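Local coordinates for protein exopolyphosphatase (Cytophaga hutchinsonii, PDB 3MDQ) that probably releases the terminal phosphate of inorganic polyphosphate by hydrolysis, as an exopolyphosphatase of the Ppx/GppA family with an actin-like ATPase fold, at residues D60-K63 / K64-V67; V182-H185 / N186-E190. One frame throughout, in Å; residues are numbered along the deposited sequence.

Overall arrangement
Two amphipathic helices illustrate how side chains one turn apart are matched to what each face of a helix meets. Interaction 1 lies mid-way along helix 52-71, which packs on the five-stranded mixed sheet; interaction 2 lies on helix 178-191, beside helices 163-169 and 267-286. They fall on opposite sides of the centre of the chain, each about 21 Å from it, with their own centres about 39 Å apart and nearest atoms about 27 Å apart. In the actin-like ATPase fold the active site is expected in the cleft between the two domains; both contacts are peripheral packing, and a glycerol about 4 Å from the Asp189 side chain probably comes from the crystallisation liquor.

Interaction 1 (D60-K63 / K64-V67); sequences DTLK and KFRV
Thr61 and Phe65, one helical turn apart, point the same way, and the methyl of the threonine rests on the phenylalanine ring. A chi1 of -71° sets Thr61 OG1 beside the backbone N, where it is hydrogen-bonded to Ser36, and leaves CG2 opposite that N, over the ring. Thr61 CG2 lies 3.8 Å from the Phe65 ring centroid, only 13° off the ring normal: a CH-pi contact over the centre of one face. Leu62 CD2 reaches the same ring obliquely, 4.2 Å from Phe65 CD2.

On the exposed face, in the one of two Asp60 conformers described here, Asp60 and Lys64 form an i to i+4 salt bridge, which is probably not permanent. With the lysine chain extended beyond CG (chi2 172°), its NZ comes within 3.2 Å of Asp60 OD2, on the syn side of the carboxylate but out of its plane. Beneath these pairs run the alpha-helical backbone bonds, among them Phe65 N to Thr61 O at 2.9 Å.

The residues fall on two faces of helix 52-71. Thr61, Leu62 and Phe65 face the sheet, all three meeting Phe16 of strand 15-24, while Leu62 and Phe65 also reach Ile9 of strand 5-11; Lys63 turns to helix 91-102 for its salt bridge with Glu101.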
loop_
_atom_site.group_PDB
_atom_site.type_symbol
_atom_site.label_atom_id
_atom_site.label_comp_id
_atom_site.label_asym_id
_atom_site.label_seq_id
_atom_site.Cartn_x
_atom_site.Cartn_y
_atom_site.Cartn_z
ATOM N N ASP A 60 19.484 7.387 -2.512
ATOM C CA ASP A 60 20.140 6.923 -1.284
ATOM C C ASP A 60 19.603 5.552 -0.911
ATOM O O ASP A 60 20.344 4.604 -0.681
ATOM C CB ASP A 60 19.872 7.906 -0.149
ATOM C CG ASP A 60 20.510 7.474 1.165
ATOM O OD1 ASP A 60 21.735 7.232 1.170
ATOM O OD2 ASP A 60 19.801 7.401 2.184
ATOM N N THR A 61 18.292 5.425 -0.887
ATOM C CA THR A 61 17.672 4.176 -0.497
ATOM C C THR A 61 17.994 3.064 -1.493
ATOM O O THR A 61 18.289 1.943 -1.087
ATOM C CB THR A 61 16.153 4.347 -0.363
ATOM O OG1 THR A 61 15.893 5.143 0.804
ATOM C CG2 THR A 61 15.423 3.003 -0.203
ATOM N N LEU A 62 17.953 3.389 -2.778
ATOM C CA LEU A 62 18.245 2.378 -3.782
ATOM C C LEU A 62 19.713 1.900 -3.755
ATOM O O LEU A 62 19.984 0.720 -4.021
ATOM C CB LEU A 62 17.760 2.814 -5.174
ATOM C CG LEU A 62 16.211 2.864 -5.260
ATOM C CD1 LEU A 62 15.782 3.558 -6.516
ATOM C CD2 LEU A 62 15.561 1.498 -5.150
ATOM N N LYS A 63 20.652 2.791 -3.392
ATOM C CA LYS A 63 22.039 2.399 -3.224
ATOM C C LYS A 63 22.143 1.402 -2.077
ATOM O O LYS A 63 22.833 0.391 -2.181
ATOM C CB LYS A 63 22.932 3.613 -2.997
ATOM C CG LYS A 63 23.143 4.479 -4.251
ATOM C CD LYS A 63 24.036 5.686 -4.021
ATOM C CE LYS A 63 25.528 5.314 -3.889
ATOM N NZ LYS A 63 26.097 4.731 -5.169
ATOM N N LYS A 64 21.433 1.661 -0.979
ATOM C CA LYS A 64 21.394 0.713 0.115
ATOM C C LYS A 64 20.740 -0.620 -0.241
ATOM O O LYS A 64 21.238 -1.686 0.125
ATOM C CB LYS A 64 20.734 1.348 1.330
ATOM C CG LYS A 64 21.592 2.469 1.921
ATOM C CD LYS A 64 20.854 3.233 3.023
ATOM C CE LYS A 64 21.708 4.400 3.518
ATOM N NZ LYS A 64 20.950 5.317 4.395
ATOM N N PHE A 65 19.632 -0.574 -0.970
ATOM C CA PHE A 65 18.982 -1.797 -1.410
ATOM C C PHE A 65 19.878 -2.593 -2.365
ATOM O O PHE A 65 19.920 -3.815 -2.301
ATOM C CB PHE A 65 17.653 -1.478 -2.120
ATOM C CG PHE A 65 16.482 -1.147 -1.181
ATOM C CD1 PHE A 65 16.629 -0.974 0.208
ATOM C CD2 PHE A 65 15.224 -0.929 -1.725
ATOM C CE1 PHE A 65 15.507 -0.684 1.023
ATOM C CE2 PHE A 65 14.111 -0.644 -0.889
ATOM C CZ PHE A 65 14.264 -0.530 0.444
ATOM N N ARG A 66 20.606 -1.904 -3.240
ATOM C CA ARG A 66 21.518 -2.577 -4.162
ATOM C C ARG A 66 22.594 -3.342 -3.375
ATOM O O ARG A 66 22.889 -4.514 -3.698
ATOM C CB ARG A 66 22.134 -1.567 -5.120
ATOM C CG ARG A 66 23.244 -2.125 -6.010
ATOM C CD ARG A 66 22.763 -3.007 -7.140
ATOM N NE ARG A 66 23.777 -3.982 -7.548
ATOM C CZ ARG A 66 24.082 -4.367 -8.789
ATOM N NH1 ARG A 66 23.623 -3.747 -9.864
ATOM N NH2 ARG A 66 24.953 -5.348 -8.942
ATOM N N VAL A 67 23.135 -2.733 -2.313
ATOM C CA VAL A 67 24.091 -3.459 -1.485
ATOM C C VAL A 67 23.469 -4.736 -0.932
ATOM O O VAL A 67 24.082 -5.778 -0.939
ATOM C CB VAL A 67 24.632 -2.614 -0.311
ATOM C CG1 VAL A 67 25.442 -3.502 0.649
ATOM C CG2 VAL A 67 25.490 -1.452 -0.832
HETATM O O HOH W 1 22.940 7.856 3.194
#

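Interaction 2 (V182-H185 / N186-E190); sequences VMMH and NYFDE
Phe188 lies across the preceding turn of its helix, over the carbonyl of Met184 and next to the His185 ring. Met184 O accepts the backbone N-H of Phe188 at 2.8 Å and also sits 3.1 Å above the plane of the Phe188 ring, offset toward its rim. Met184 and His185 each have two conformers, so their side-chain contacts are less certain and hold for the one described. In it the Met184 side chain, a selenomethionine, bends at its second and third torsions (-49° and -52°), which curls CE back to within 3.8 Å of Phe188 CZ. The edge of Phe188 is directed at the face of His185 in an offset edge-to-face pair, planes at 86°. His185 ND1 is hydrogen-bonded to His282 ND1, and His282 also meets Phe188 edge-to-face.

Met184 and Phe188 are spaced i to i+4, His185 and Phe188 i to i+3, on one face of the amphipathic helix 178-191: Met184 and Phe188 both touch Leu166 of helix 163-169, and Phe188 reaches Leu279 of helix 267-286. Were Phe188 cut back to an alanine, the packing toward Leu166 and Leu279 would probably be left with a gap, and Met184 CE without its ring partner.

Toward solvent, Met183 O has two donors: the backbone N of Tyr187 at 3.0 Å and a water at 2.9 Å. That water accepts in turn from Asn186 ND2 at 3.0 Å, bridging side chain to main chain. Val182 O receives Asn186 N, and His185 O receives Asp189 N.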
loop_
_atom_site.group_PDB
_atom_site.type_symbol
_atom_site.label_atom_id
_atom_site.label_comp_id
_atom_site.label_asym_id
_atom_site.label_seq_id
_atom_site.Cartn_x
_atom_site.Cartn_y
_atom_site.Cartn_z
ATOM N N VAL A 182 -16.666 16.623 6.638
ATOM C CA VAL A 182 -17.569 16.933 5.533
ATOM C C VAL A 182 -16.765 17.034 4.220
ATOM O O VAL A 182 -17.124 16.483 3.172
ATOM C CB VAL A 182 -18.370 18.234 5.780
ATOM C CG1 VAL A 182 -19.197 18.628 4.508
ATOM C CG2 VAL A 182 -19.294 18.077 7.031
HETATM N N MSE A 183 -15.670 17.795 4.251
HETATM C CA MSE A 183 -14.806 17.982 3.087
HETATM C C MSE A 183 -14.353 16.632 2.534
HETATM O O MSE A 183 -14.414 16.384 1.307
HETATM C CB MSE A 183 -13.602 18.833 3.496
HETATM C CG MSE A 183 -12.374 18.794 2.582
HETATM SE SE MSE A 183 -11.057 20.047 3.232
HETATM C CE MSE A 183 -10.314 18.917 4.546
HETATM N N MSE A 184 -13.868 15.743 3.401
HETATM C CA MSE A 184 -13.273 14.500 2.885
HETATM C C MSE A 184 -14.307 13.537 2.319
HETATM O O MSE A 184 -14.153 12.955 1.231
HETATM C CB MSE A 184 -12.385 13.782 3.939
HETATM C CG MSE A 184 -11.173 14.584 4.420
HETATM SE SE MSE A 184 -10.133 15.347 2.995
HETATM C CE MSE A 184 -9.856 13.795 1.931
ATOM N N HIS A 185 -15.421 13.409 3.017
ATOM C CA HIS A 185 -16.464 12.509 2.544
ATOM C C HIS A 185 -17.213 13.044 1.324
ATOM O O HIS A 185 -17.739 12.272 0.498
ATOM C CB HIS A 185 -17.420 12.127 3.679
ATOM C CG HIS A 185 -16.792 11.217 4.696
ATOM N ND1 HIS A 185 -16.553 9.880 4.442
ATOM C CD2 HIS A 185 -16.308 11.455 5.936
ATOM C CE1 HIS A 185 -15.951 9.343 5.484
ATOM N NE2 HIS A 185 -15.805 10.270 6.410
ATOM N N ASN A 186 -17.288 14.367 1.202
ATOM C CA ASN A 186 -17.805 14.943 -0.037
ATOM C C ASN A 186 -16.889 14.635 -1.202
ATOM O O ASN A 186 -17.329 14.285 -2.296
ATOM C CB ASN A 186 -17.959 16.445 0.129
ATOM C CG ASN A 186 -18.512 17.111 -1.125
ATOM O OD1 ASN A 186 -19.670 16.888 -1.483
ATOM N ND2 ASN A 186 -17.713 17.972 -1.752
ATOM N N TYR A 187 -15.600 14.789 -0.998
ATOM C CA TYR A 187 -14.632 14.450 -2.050
ATOM C C TYR A 187 -14.709 12.981 -2.405
ATOM O O TYR A 187 -14.734 12.616 -3.594
ATOM C CB TYR A 187 -13.230 14.804 -1.641
ATOM C CG TYR A 187 -12.167 14.476 -2.652
ATOM C CD1 TYR A 187 -12.149 15.082 -3.888
ATOM C CD2 TYR A 187 -11.164 13.574 -2.375
ATOM C CE1 TYR A 187 -11.159 14.819 -4.818
ATOM C CE2 TYR A 187 -10.175 13.315 -3.302
ATOM C CZ TYR A 187 -10.175 13.924 -4.507
ATOM O OH TYR A 187 -9.197 13.674 -5.441
ATOM N N PHE A 188 -14.742 12.124 -1.399
ATOM C CA PHE A 188 -14.857 10.682 -1.686
ATOM C C PHE A 188 -16.148 10.320 -2.452
ATOM O O PHE A 188 -16.103 9.481 -3.374
ATOM C CB PHE A 188 -14.735 9.833 -0.413
ATOM C CG PHE A 188 -13.406 9.968 0.330
ATOM C CD1 PHE A 188 -12.198 10.183 -0.351
ATOM C CD2 PHE A 188 -13.383 9.840 1.710
ATOM C CE1 PHE A 188 -11.026 10.296 0.364
ATOM C CE2 PHE A 188 -12.196 9.923 2.416
ATOM C CZ PHE A 188 -11.040 10.160 1.750
ATOM N N ASP A 189 -17.257 10.967 -2.110
ATOM C CA ASP A 189 -18.502 10.815 -2.849
ATOM C C ASP A 189 -18.301 11.094 -4.340
ATOM O O ASP A 189 -18.859 10.404 -5.186
ATOM C CB ASP A 189 -19.571 11.781 -2.360
ATOM C CG ASP A 189 -20.225 11.383 -1.057
ATOM O OD1 ASP A 189 -20.087 10.228 -0.595
ATOM O OD2 ASP A 189 -20.904 12.251 -0.462
ATOM N N GLU A 190 -17.534 12.129 -4.677
ATOM C CA GLU A 190 -17.310 12.510 -6.068
ATOM C C GLU A 190 -16.369 11.533 -6.790
ATOM O O GLU A 190 -16.609 11.178 -7.950
ATOM C CB GLU A 190 -16.760 13.946 -6.134
ATOM C CG GLU A 190 -17.756 15.023 -5.690
ATOM C CD GLU A 190 -19.046 15.009 -6.490
ATOM O OE1 GLU A 190 -18.952 14.935 -7.721
ATOM O OE2 GLU A 190 -20.131 14.973 -5.876
HETATM O O HOH W 2 -15.007 18.468 -0.618
#